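Local coordinates for protein fusolin (Unidentified entomopoxvirus, PDB 4YN2) that forms the crystalline spindles by which entomopoxviruses enhance virulence, and probably acts as a chitin-directed lytic polysaccharide monooxygenase, at residues S145-Y150 with V210-L215; H1-F6 with E135-A140; R34-Y39 with Q59-Q64. All coordinates share one frame; numbering follows the deposited sequence.

Contact 1 of 3, residues S145-Y150 with V210-L215. With NAG (2-acetamido-2-deoxy-beta-D-glucopyranose), chain B; NAG (2-acetamido-2-deoxy-beta-D-glucopyranose), chain C.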
loop_
_atom_site.group_PDB
_atom_site.type_symbol
_atom_site.label_atom_id
_atom_site.label_comp_id
_atom_site.label_asym_id
_atom_site.label_seq_id
_atom_site.Cartn_x
_atom_site.Cartn_y
_atom_site.Cartn_z
ATOM N N SER A 145 -7.362 4.056 -22.681
ATOM C CA SER A 145 -6.752 4.353 -21.392
ATOM C C SER A 145 -5.390 3.681 -21.302
ATOM O O SER A 145 -5.080 2.809 -22.104
ATOM C CB SER A 145 -7.658 3.879 -20.257
ATOM O OG SER A 145 -7.800 2.468 -20.292
ATOM N N TYR A 146 -4.581 4.074 -20.330
ATOM C CA TYR A 146 -3.283 3.443 -20.100
ATOM C C TYR A 146 -2.989 3.437 -18.616
ATOM O O TYR A 146 -3.654 4.125 -17.839
ATOM C CB TYR A 146 -2.145 4.123 -20.891
ATOM C CG TYR A 146 -1.902 5.566 -20.530
ATOM C CD1 TYR A 146 -2.682 6.575 -21.068
ATOM C CD2 TYR A 146 -0.848 5.930 -19.701
ATOM C CE1 TYR A 146 -2.474 7.906 -20.732
ATOM C CE2 TYR A 146 -0.617 7.259 -19.373
ATOM C CZ TYR A 146 -1.420 8.252 -19.910
ATOM O OH TYR A 146 -1.218 9.579 -19.616
ATOM N N TYR A 147 -2.033 2.600 -18.229
ATOM C CA TYR A 147 -1.634 2.420 -16.847
ATOM C C TYR A 147 -0.211 2.848 -16.612
ATOM O O TYR A 147 0.658 2.482 -17.385
ATOM C CB TYR A 147 -1.750 0.939 -16.461
ATOM C CG TYR A 147 -3.165 0.492 -16.207
ATOM C CD1 TYR A 147 -3.989 0.095 -17.251
ATOM C CD2 TYR A 147 -3.690 0.482 -14.922
ATOM C CE1 TYR A 147 -5.292 -0.329 -17.020
ATOM C CE2 TYR A 147 -4.997 0.076 -14.681
ATOM C CZ TYR A 147 -5.801 -0.318 -15.732
ATOM O OH TYR A 147 -7.080 -0.737 -15.484
ATOM N N GLU A 148 0.028 3.588 -15.528
ATOM C CA GLU A 148 1.361 3.906 -15.055
ATOM C C GLU A 148 1.489 3.311 -13.692
ATOM O O GLU A 148 0.529 3.369 -12.916
ATOM C CB GLU A 148 1.633 5.412 -15.002
ATOM C CG GLU A 148 1.635 6.096 -16.355
ATOM C CD GLU A 148 1.704 7.605 -16.265
ATOM O OE1 GLU A 148 1.527 8.147 -15.151
ATOM O OE2 GLU A 148 1.938 8.252 -17.308
ATOM N N VAL A 149 2.644 2.725 -13.390
ATOM C CA VAL A 149 2.932 2.207 -12.065
ATOM C C VAL A 149 4.198 2.868 -11.595
ATOM O O VAL A 149 5.188 2.898 -12.329
ATOM C CB VAL A 149 3.048 0.668 -11.990
ATOM C CG1 VAL A 149 3.159 0.213 -10.543
ATOM C CG2 VAL A 149 1.857 -0.003 -12.662
ATOM N N TYR A 150 4.154 3.421 -10.383
ATOM C CA TYR A 150 5.300 4.019 -9.716
ATOM C C TYR A 150 5.574 3.223 -8.493
ATOM O O TYR A 150 4.676 2.555 -7.999
ATOM C CB TYR A 150 5.062 5.485 -9.315
ATOM C CG TYR A 150 4.636 6.399 -10.436
ATOM C CD1 TYR A 150 3.336 6.367 -10.932
ATOM C CD2 TYR A 150 5.531 7.298 -11.008
ATOM C CE1 TYR A 150 2.936 7.207 -11.965
ATOM C CE2 TYR A 150 5.145 8.127 -12.064
ATOM C CZ TYR A 150 3.849 8.066 -12.549
ATOM O OH TYR A 150 3.467 8.881 -13.584
ATOM N N VAL A 210 -0.437 3.194 -8.513
ATOM C CA VAL A 210 -0.990 2.779 -9.799
ATOM C C VAL A 210 -1.935 3.843 -10.284
ATOM O O VAL A 210 -2.847 4.237 -9.561
ATOM C CB VAL A 210 -1.700 1.400 -9.701
ATOM C CG1 VAL A 210 -2.227 0.967 -11.064
ATOM C CG2 VAL A 210 -0.771 0.335 -9.120
ATOM N N ARG A 211 -1.734 4.290 -11.507
ATOM C CA ARG A 211 -2.550 5.310 -12.138
ATOM C C ARG A 211 -3.192 4.738 -13.380
ATOM O O ARG A 211 -2.478 4.288 -14.272
ATOM C CB ARG A 211 -1.695 6.516 -12.491
ATOM C CG ARG A 211 -2.421 7.615 -13.241
ATOM C CD ARG A 211 -1.433 8.648 -13.720
ATOM N NE ARG A 211 -2.110 9.723 -14.431
ATOM C CZ ARG A 211 -1.553 10.535 -15.321
ATOM N NH1 ARG A 211 -0.269 10.414 -15.632
ATOM N NH2 ARG A 211 -2.277 11.484 -15.905
ATOM N N TRP A 212 -4.522 4.760 -13.440
ATOM C CA TRP A 212 -5.276 4.351 -14.620
ATOM C C TRP A 212 -5.822 5.624 -15.230
ATOM O O TRP A 212 -6.723 6.231 -14.667
ATOM C CB TRP A 212 -6.381 3.376 -14.246
ATOM C CG TRP A 212 -7.132 2.835 -15.421
ATOM C CD1 TRP A 212 -6.673 2.672 -16.696
ATOM C CD2 TRP A 212 -8.503 2.448 -15.438
ATOM N NE1 TRP A 212 -7.650 2.124 -17.480
ATOM C CE2 TRP A 212 -8.785 1.964 -16.734
ATOM C CE3 TRP A 212 -9.516 2.427 -14.474
ATOM C CZ2 TRP A 212 -10.030 1.458 -17.084
ATOM C CZ3 TRP A 212 -10.761 1.946 -14.830
ATOM C CH2 TRP A 212 -11.008 1.463 -16.117
ATOM N N GLN A 213 -5.247 6.054 -16.336
ATOM C CA GLN A 213 -5.592 7.314 -16.968
ATOM C C GLN A 213 -6.371 7.133 -18.252
ATOM O O GLN A 213 -5.878 6.494 -19.173
ATOM C CB GLN A 213 -4.298 8.067 -17.267
ATOM C CG GLN A 213 -4.477 9.440 -17.931
ATOM C CD GLN A 213 -5.339 10.364 -17.121
ATOM O OE1 GLN A 213 -5.068 10.629 -15.948
ATOM N NE2 GLN A 213 -6.363 10.932 -17.722
ATOM N N ARG A 214 -7.547 7.756 -18.345
ATOM C CA ARG A 214 -8.315 7.751 -19.584
ATOM C C ARG A 214 -7.743 8.771 -20.553
ATOM O O ARG A 214 -7.382 9.868 -20.125
ATOM C CB ARG A 214 -9.784 8.097 -19.338
ATOM C CG ARG A 214 -10.549 7.064 -18.551
ATOM C CD ARG A 214 -11.990 7.481 -18.257
ATOM N NE ARG A 214 -12.776 7.754 -19.473
ATOM C CZ ARG A 214 -14.086 7.558 -19.624
ATOM N NH1 ARG A 214 -14.809 7.044 -18.636
ATOM N NH2 ARG A 214 -14.679 7.851 -20.776
ATOM N N LEU A 215 -7.696 8.430 -21.850
ATOM C CA LEU A 215 -7.228 9.341 -22.890
ATOM C C LEU A 215 -8.433 9.975 -23.572
ATOM O O LEU A 215 -8.854 9.533 -24.639
ATOM C CB LEU A 215 -6.345 8.639 -23.925
ATOM C CG LEU A 215 -5.188 7.789 -23.382
ATOM C CD1 LEU A 215 -5.385 6.398 -23.740
ATOM C CD2 LEU A 215 -3.871 8.193 -23.965
HETATM C C1 NAG B . 3.283 7.100 -20.659
HETATM C C2 NAG B . 3.887 8.484 -20.437
HETATM C C3 NAG B . 3.002 9.512 -21.139
HETATM C C4 NAG B . 2.800 9.137 -22.605
HETATM C C5 NAG B . 2.312 7.698 -22.739
HETATM C C6 NAG B . 2.212 7.221 -24.173
HETATM C C7 NAG B . 5.108 9.226 -18.425
HETATM C C8 NAG B . 5.035 9.391 -16.939
HETATM N N2 NAG B . 3.988 8.786 -19.020
HETATM O O3 NAG B . 3.666 10.766 -21.055
HETATM O O4 NAG B . 1.827 9.983 -23.201
HETATM O O5 NAG B . 3.224 6.827 -22.058
HETATM O O6 NAG B . 3.401 7.449 -24.906
HETATM O O7 NAG B . 6.121 9.501 -19.058
HETATM C C1 NAG C . 2.284 10.867 -24.180
HETATM C C2 NAG C . 1.094 11.436 -24.950
HETATM C C3 NAG C . 1.603 12.464 -25.959
HETATM C C4 NAG C . 2.474 13.509 -25.268
HETATM C C5 NAG C . 3.605 12.823 -24.508
HETATM C C6 NAG C . 4.485 13.765 -23.720
HETATM C C7 NAG C . -0.882 10.007 -25.362
HETATM C C8 NAG C . -1.464 8.937 -26.238
HETATM N N2 NAG C . 0.386 10.364 -25.634
HETATM O O3 NAG C . 0.476 13.087 -26.567
HETATM O O4 NAG C . 3.045 14.372 -26.242
HETATM O O5 NAG C . 3.045 11.898 -23.568
HETATM O O6 NAG C . 3.810 14.304 -22.590
HETATM O O7 NAG C . -1.529 10.527 -24.457
HETATM O O HOH W 1 0.931 10.535 -18.284
#
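Glu148 and Arg211 form a hydrogen-bonded pair of antiparallel strands 145-152 and 206-214, neighbours in the mixed sheet of the lytic polysaccharide monooxygenase-like domain, and their side chains run side by side from one face until Glu148 OE1 meets Arg211 NH1 in a 2.9 Å salt bridge. Arg211, with CG anti to its backbone N (chi1 176°), stays extended to NE, which brings the guanidinium there. The oxygen lies in the guanidinium plane, whereas the nitrogen comes from above the carboxylate plane. Tyr150 OH donates to the same Glu148 OE1 at 2.6 Å from the opposite face. Glu148 OE2 accepts a hydrogen bond from the acetamido N2 of the first N-acetylglucosamine at 2.7 Å, almost straight at 170°, and another from a water shared with Tyr146 OH.

Gln213 CB sits over one face of the Tyr146 ring, 4.1 Å from its centroid, in a CH-pi contact. Tyr146 CD1 touches Leu215 CD2 at 3.5 Å, and that methyl also borders the second sugar. On the face that carries Ser145, Val149 and Val210, the Tyr147 ring lies on the five-membered ring of Trp212 in an offset stack, planes 8° apart. Trp212 NE1 donates to Ser145 OG at 2.8 Å, and that hydroxyl also bonds the backbone O of the zinc ligand His142.

Arg211 NH2 is shared between Gln213 OE1 and the backbone O of Tyr76, whose hydroxyl bonds the glycan. The sugar is consistent with an N-glycan on Asn173. With both its oxygens engaged by donors, Glu148 probably stays ionised, suited to accept the acetamido N-H and orient the first sugar.

Contact 2 of 3, residues H1-F6 with E135-A140. With ZN (zinc ion), chain D.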
loop_
_atom_site.group_PDB
_atom_site.type_symbol
_atom_site.label_atom_id
_atom_site.label_comp_id
_atom_site.label_asym_id
_atom_site.label_seq_id
_atom_site.Cartn_x
_atom_site.Cartn_y
_atom_site.Cartn_z
ATOM N N HIS A 1 -13.814 3.553 -13.604
ATOM C CA HIS A 1 -13.854 3.353 -12.171
ATOM C C HIS A 1 -13.314 1.992 -11.838
ATOM O O HIS A 1 -13.408 1.067 -12.642
ATOM C CB HIS A 1 -15.291 3.497 -11.640
ATOM C CG HIS A 1 -15.735 4.910 -11.518
ATOM N ND1 HIS A 1 -15.604 5.794 -12.562
ATOM C CD2 HIS A 1 -16.287 5.553 -10.464
ATOM C CE1 HIS A 1 -16.073 6.946 -12.118
ATOM N NE2 HIS A 1 -16.544 6.829 -10.878
ATOM N N GLY A 2 -12.781 1.870 -10.640
ATOM C CA GLY A 2 -12.264 0.610 -10.154
ATOM C C GLY A 2 -11.166 0.801 -9.142
ATOM O O GLY A 2 -10.963 1.902 -8.625
ATOM N N TYR A 3 -10.484 -0.279 -8.840
ATOM C CA TYR A 3 -9.410 -0.275 -7.850
ATOM C C TYR A 3 -8.472 -1.425 -8.080
ATOM O O TYR A 3 -8.837 -2.412 -8.720
ATOM C CB TYR A 3 -9.991 -0.373 -6.421
ATOM C CG TYR A 3 -10.980 -1.506 -6.256
ATOM C CD1 TYR A 3 -10.551 -2.803 -6.003
ATOM C CD2 TYR A 3 -12.343 -1.289 -6.396
ATOM C CE1 TYR A 3 -11.452 -3.858 -5.914
ATOM C CE2 TYR A 3 -13.253 -2.338 -6.318
ATOM C CZ TYR A 3 -12.802 -3.625 -6.083
ATOM O OH TYR A 3 -13.686 -4.668 -5.965
ATOM N N MET A 4 -7.281 -1.319 -7.515
ATOM C CA MET A 4 -6.298 -2.393 -7.544
ATOM C C MET A 4 -6.772 -3.534 -6.649
ATOM O O MET A 4 -7.038 -3.308 -5.477
ATOM C CB MET A 4 -4.918 -1.882 -7.084
ATOM C CG MET A 4 -4.141 -1.211 -8.174
ATOM S SD MET A 4 -3.708 -2.322 -9.543
ATOM C CE MET A 4 -2.736 -3.512 -8.704
ATOM N N SER A 5 -6.923 -4.738 -7.207
ATOM C CA SER A 5 -7.387 -5.911 -6.466
ATOM C C SER A 5 -6.227 -6.805 -6.134
ATOM O O SER A 5 -6.272 -7.453 -5.087
ATOM C CB SER A 5 -8.457 -6.676 -7.245
ATOM O OG SER A 5 -8.141 -6.769 -8.623
ATOM N N PHE A 6 -5.178 -6.856 -6.982
ATOM C CA PHE A 6 -3.993 -7.630 -6.620
ATOM C C PHE A 6 -2.715 -6.925 -7.067
ATOM O O PHE A 6 -2.481 -6.801 -8.260
ATOM C CB PHE A 6 -3.984 -9.080 -7.143
ATOM C CG PHE A 6 -2.807 -9.781 -6.505
ATOM C CD1 PHE A 6 -2.867 -10.199 -5.183
ATOM C CD2 PHE A 6 -1.573 -9.797 -7.135
ATOM C CE1 PHE A 6 -1.737 -10.696 -4.537
ATOM C CE2 PHE A 6 -0.445 -10.295 -6.488
ATOM C CZ PHE A 6 -0.535 -10.734 -5.191
ATOM N N GLU A 135 -3.356 -6.975 -10.924
ATOM C CA GLU A 135 -4.757 -7.094 -11.345
ATOM C C GLU A 135 -5.500 -5.832 -10.941
ATOM O O GLU A 135 -5.610 -5.555 -9.746
ATOM C CB GLU A 135 -5.405 -8.339 -10.716
ATOM C CG GLU A 135 -6.837 -8.616 -11.157
ATOM C CD GLU A 135 -7.586 -9.588 -10.264
ATOM O OE1 GLU A 135 -7.577 -9.391 -9.028
ATOM O OE2 GLU A 135 -8.213 -10.530 -10.800
ATOM N N PHE A 136 -5.975 -5.047 -11.924
ATOM C CA PHE A 136 -6.813 -3.882 -11.665
ATOM C C PHE A 136 -8.240 -4.342 -11.916
ATOM O O PHE A 136 -8.519 -4.993 -12.938
ATOM C CB PHE A 136 -6.426 -2.658 -12.503
ATOM C CG PHE A 136 -7.149 -1.401 -12.091
ATOM C CD1 PHE A 136 -8.429 -1.130 -12.559
ATOM C CD2 PHE A 136 -6.556 -0.487 -11.227
ATOM C CE1 PHE A 136 -9.102 0.030 -12.168
ATOM C CE2 PHE A 136 -7.237 0.667 -10.827
ATOM C CZ PHE A 136 -8.498 0.924 -11.312
ATOM N N CYS A 137 -9.113 -4.068 -10.951
ATOM C CA CYS A 137 -10.507 -4.481 -10.940
ATOM C C CYS A 137 -11.372 -3.344 -11.436
ATOM O O CYS A 137 -11.646 -2.429 -10.663
ATOM C CB CYS A 137 -10.904 -4.917 -9.532
ATOM S SG CYS A 137 -12.539 -5.679 -9.425
ATOM N N PRO A 138 -11.780 -3.346 -12.721
ATOM C CA PRO A 138 -12.576 -2.237 -13.227
ATOM C C PRO A 138 -14.058 -2.439 -12.957
ATOM O O PRO A 138 -14.573 -3.512 -13.196
ATOM C CB PRO A 138 -12.283 -2.273 -14.729
ATOM C CG PRO A 138 -12.112 -3.715 -15.033
ATOM C CD PRO A 138 -11.560 -4.358 -13.778
ATOM N N THR A 139 -14.745 -1.412 -12.505
ATOM C CA THR A 139 -16.180 -1.511 -12.290
ATOM C C THR A 139 -16.877 -1.017 -13.605
ATOM O O THR A 139 -18.046 -1.320 -13.824
ATOM C CB THR A 139 -16.539 -0.821 -10.985
ATOM O OG1 THR A 139 -16.169 0.544 -11.042
ATOM C CG2 THR A 139 -15.817 -1.480 -9.793
ATOM N N ALA A 140 -16.121 -0.352 -14.502
ATOM C CA ALA A 140 -16.560 0.073 -15.837
ATOM C C ALA A 140 -15.388 -0.064 -16.819
ATOM O O ALA A 140 -14.241 0.149 -16.429
ATOM C CB ALA A 140 -17.051 1.506 -15.802
HETATM ZN ZN ZN D . -15.101 5.095 -14.309
#
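Glu135 pairs with Ser5 and Phe6 together in a classic beta bulge: its carbonyl O accepts from Ser5 N at 3.0 Å and from Phe6 N at 3.1 Å, the latter on a lone pair. Its side chain, with CG anti to the backbone N (chi1 -176°), runs out extended, bringing Glu135 OE1 to 2.7 Å from Ser5 OG; the other oxygen, OE2, bonds Ser185.

At the far end lies His1. Its carbonyl O takes the N-H of Thr139 at 2.8 Å, from above the carbonyl plane, while His1 CB packs against Thr139 OG1, a hydroxyl bonded to Asn66. The terminal amine, His1 N, and ring nitrogen ND1 bind zinc at 2.1 and 1.9 Å, His142 supplying another ligand, and NE2 is bonded to Glu67.

Between them Tyr3 O lies over the centre of the Phe136 ring, and Phe136 CZ comes within 3.4 Å of Gly2 C. Met4 SD comes to the ring's edge, a Met-aromatic contact. On the sheet face opposite Phe136 and Met4, Cys137 CB lies over the face of the Tyr3 ring, its sulfur bridged to Cys187.

The backbone bonds from Thr139 to Glu135 fix the first strand right up to His1, whose amine and ND1, with His142, surround the zinc as in the histidine brace of lytic polysaccharide monooxygenases, where relatives hold copper.

Contact 3 of 3, residues R34-Y39 with Q59-Q64; sequences RAAYQY and QYEFQQ
The axes of the two segments approach to 9.6 Å and their directions differ by 132°, so the chain returns across itself rather obliquely, with Tyr37 CA and Gln59 CA the nearest alpha carbons at 7.4 Å. This is a helical hairpin: helices 31-48 and 51-63 follow one another after a very short connection, within the insertion between the first strand and the body of the beta-sandwich, a region that is also helical in many chitin-active lytic polysaccharide monooxygenases.

Phe62 reaches across to the facing helix with the far end of its ring. Phe62 CZ reaches Ala36 CB at 4.1 Å, the methyl lying at the edge of the phenyl ring near its plane, while the neighbouring Phe62 CE2 touches Tyr37 CB at 4.0 Å. Phe62 in turn comes to the edge of the Tyr37 ring, and the two side chains run at a slant to one another. Phe19 meets the Phe62 ring edge-to-face, extending the apolar cluster beyond the two helices.

Tyr37 has the most surface buried here. With CG anti to its backbone N (chi1 -176°), the ring is laid alongside the aliphatic part of Gln59, the two side chains pointing the same way, and Tyr37 OH passes 3.8 Å from Gln59 CG. The phenol is satisfied elsewhere, by the backbone O of Thr23, and the ring also packs on Ile55 and Ala58 of the second helix.

Glu61 brings a carboxylate into the contact. Its extended chain carries the group across to the first helix, and OE2 makes weak bonds to the backbone N of Gly108 and Val109. The other oxygen, Glu61 OE1, lies 3.0 Å from Ala36 O, two acceptors facing each other without a hydrogen bond between them.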
loop_
_atom_site.group_PDB
_atom_site.type_symbol
_atom_site.label_atom_id
_atom_site.label_comp_id
_atom_site.label_asym_id
_atom_site.label_seq_id
_atom_site.Cartn_x
_atom_site.Cartn_y
_atom_site.Cartn_z
ATOM N N ARG A 34 -8.758 2.014 10.679
ATOM C CA ARG A 34 -9.558 2.666 11.711
ATOM C C ARG A 34 -9.064 4.097 11.908
ATOM O O ARG A 34 -9.887 5.001 12.018
ATOM C CB ARG A 34 -9.535 1.881 13.028
ATOM C CG ARG A 34 -10.483 2.483 14.067
ATOM C CD ARG A 34 -10.606 1.652 15.333
ATOM N NE ARG A 34 -9.303 1.425 15.966
ATOM C CZ ARG A 34 -8.605 0.287 15.950
ATOM N NH1 ARG A 34 -9.077 -0.790 15.327
ATOM N NH2 ARG A 34 -7.430 0.216 16.561
ATOM N N ALA A 35 -7.737 4.317 11.920
ATOM C CA ALA A 35 -7.195 5.671 12.047
ATOM C C ALA A 35 -7.610 6.541 10.838
ATOM O O ALA A 35 -7.955 7.696 11.035
ATOM C CB ALA A 35 -5.675 5.633 12.182
ATOM N N ALA A 36 -7.653 5.973 9.619
ATOM C CA ALA A 36 -8.062 6.736 8.420
ATOM C C ALA A 36 -9.506 7.186 8.523
ATOM O O ALA A 36 -9.826 8.333 8.201
ATOM C CB ALA A 36 -7.872 5.916 7.172
ATOM N N TYR A 37 -10.371 6.291 8.999
ATOM C CA TYR A 37 -11.776 6.626 9.210
ATOM C C TYR A 37 -11.885 7.740 10.254
ATOM O O TYR A 37 -12.517 8.770 10.008
ATOM C CB TYR A 37 -12.540 5.375 9.669
ATOM C CG TYR A 37 -14.025 5.583 9.836
ATOM C CD1 TYR A 37 -14.547 6.110 11.013
ATOM C CD2 TYR A 37 -14.919 5.204 8.841
ATOM C CE1 TYR A 37 -15.916 6.332 11.160
ATOM C CE2 TYR A 37 -16.289 5.411 8.981
ATOM C CZ TYR A 37 -16.787 5.948 10.153
ATOM O OH TYR A 37 -18.145 6.106 10.288
ATOM N N GLN A 38 -11.230 7.540 11.400
ATOM C CA GLN A 38 -11.317 8.468 12.522
ATOM C C GLN A 38 -10.655 9.812 12.233
ATOM O O GLN A 38 -11.132 10.819 12.744
ATOM C CB GLN A 38 -10.787 7.824 13.805
ATOM C CG GLN A 38 -11.749 6.696 14.227
ATOM C CD GLN A 38 -11.312 5.885 15.414
ATOM O OE1 GLN A 38 -10.175 5.967 15.863
ATOM N NE2 GLN A 38 -12.216 5.053 15.939
ATOM N N TYR A 39 -9.636 9.853 11.368
ATOM C CA TYR A 39 -8.993 11.094 10.928
ATOM C C TYR A 39 -9.999 12.021 10.202
ATOM O O TYR A 39 -10.113 13.199 10.531
ATOM C CB TYR A 39 -7.843 10.741 9.973
ATOM C CG TYR A 39 -7.093 11.931 9.434
ATOM C CD1 TYR A 39 -5.964 12.414 10.081
ATOM C CD2 TYR A 39 -7.468 12.534 8.242
ATOM C CE1 TYR A 39 -5.241 13.487 9.573
ATOM C CE2 TYR A 39 -6.758 13.613 7.725
ATOM C CZ TYR A 39 -5.645 14.089 8.395
ATOM O OH TYR A 39 -4.939 15.139 7.870
ATOM N N GLN A 59 -17.501 7.667 6.110
ATOM C CA GLN A 59 -18.040 6.529 5.364
ATOM C C GLN A 59 -17.783 6.665 3.862
ATOM O O GLN A 59 -17.428 5.683 3.209
ATOM C CB GLN A 59 -19.539 6.389 5.607
ATOM C CG GLN A 59 -19.881 5.832 6.973
ATOM C CD GLN A 59 -21.373 5.813 7.199
ATOM O OE1 GLN A 59 -22.158 6.452 6.492
ATOM N NE2 GLN A 59 -21.807 5.029 8.151
ATOM N N TYR A 60 -17.945 7.884 3.326
ATOM C CA TYR A 60 -17.744 8.190 1.908
ATOM C C TYR A 60 -16.334 7.811 1.472
ATOM O O TYR A 60 -16.147 7.297 0.375
ATOM C CB TYR A 60 -18.020 9.687 1.669
ATOM C CG TYR A 60 -17.850 10.158 0.249
ATOM C CD1 TYR A 60 -16.610 10.567 -0.225
ATOM C CD2 TYR A 60 -18.940 10.258 -0.608
ATOM C CE1 TYR A 60 -16.453 11.029 -1.522
ATOM C CE2 TYR A 60 -18.801 10.754 -1.898
ATOM C CZ TYR A 60 -17.559 11.166 -2.345
ATOM O OH TYR A 60 -17.418 11.592 -3.642
ATOM N N GLU A 61 -15.339 8.049 2.349
ATOM C CA GLU A 61 -13.943 7.733 2.081
ATOM C C GLU A 61 -13.766 6.255 1.713
ATOM O O GLU A 61 -13.021 5.945 0.778
ATOM C CB GLU A 61 -13.099 8.107 3.314
ATOM C CG GLU A 61 -11.668 7.633 3.303
ATOM C CD GLU A 61 -10.890 8.219 4.458
ATOM O OE1 GLU A 61 -11.264 7.975 5.628
ATOM O OE2 GLU A 61 -9.918 8.952 4.191
ATOM N N PHE A 62 -14.481 5.342 2.397
ATOM C CA PHE A 62 -14.378 3.923 2.076
ATOM C C PHE A 62 -15.438 3.447 1.101
ATOM O O PHE A 62 -15.146 2.520 0.357
ATOM C CB PHE A 62 -14.412 3.079 3.339
ATOM C CG PHE A 62 -13.267 3.305 4.307
ATOM C CD1 PHE A 62 -12.068 3.882 3.885
ATOM C CD2 PHE A 62 -13.321 2.799 5.596
ATOM C CE1 PHE A 62 -11.026 4.100 4.786
ATOM C CE2 PHE A 62 -12.266 2.995 6.487
ATOM C CZ PHE A 62 -11.141 3.671 6.083
ATOM N N GLN A 63 -16.624 4.073 1.049
ATOM C CA GLN A 63 -17.656 3.678 0.091
ATOM C C GLN A 63 -17.182 3.949 -1.332
ATOM O O GLN A 63 -17.470 3.165 -2.226
ATOM C CB GLN A 63 -18.980 4.426 0.355
ATOM C CG GLN A 63 -20.097 4.088 -0.663
ATOM C CD GLN A 63 -21.336 4.921 -0.518
ATOM O OE1 GLN A 63 -21.491 5.692 0.423
ATOM N NE2 GLN A 63 -22.227 4.823 -1.497
ATOM N N GLN A 64 -16.459 5.055 -1.539
ATOM C CA GLN A 64 -15.960 5.435 -2.852
ATOM C C GLN A 64 -14.595 4.810 -3.158
ATOM O O GLN A 64 -13.785 5.450 -3.806
ATOM C CB GLN A 64 -15.865 6.962 -2.943
ATOM C CG GLN A 64 -17.169 7.696 -2.721
ATOM C CD GLN A 64 -18.213 7.298 -3.714
ATOM O OE1 GLN A 64 -19.123 6.545 -3.398
ATOM N NE2 GLN A 64 -18.074 7.752 -4.946
#

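How the contacts relate
The chain begins in contact 2, whose first strand is paired only after 128 intervening residues. Contact 3 is nested within that loop, a short-range closure of the helical insertion about 6 Å from contact 2 at the nearest atoms. Once residues 135-140 have closed contact 2, the chain passes through a short connection that carries the zinc ligand His142 into strand 145-152 and opens contact 1, which residues 210-215 close; these two loops lie in series. Contacts 1 and 2 belong to different sheets and touch where the sheets pack: Phe136 meets the aromatic pair of contact 1, with Tyr147 OH 3.2 Å from Phe136 CD1. Contact 3 remains about 12 Å from contact 1 at the nearest atoms.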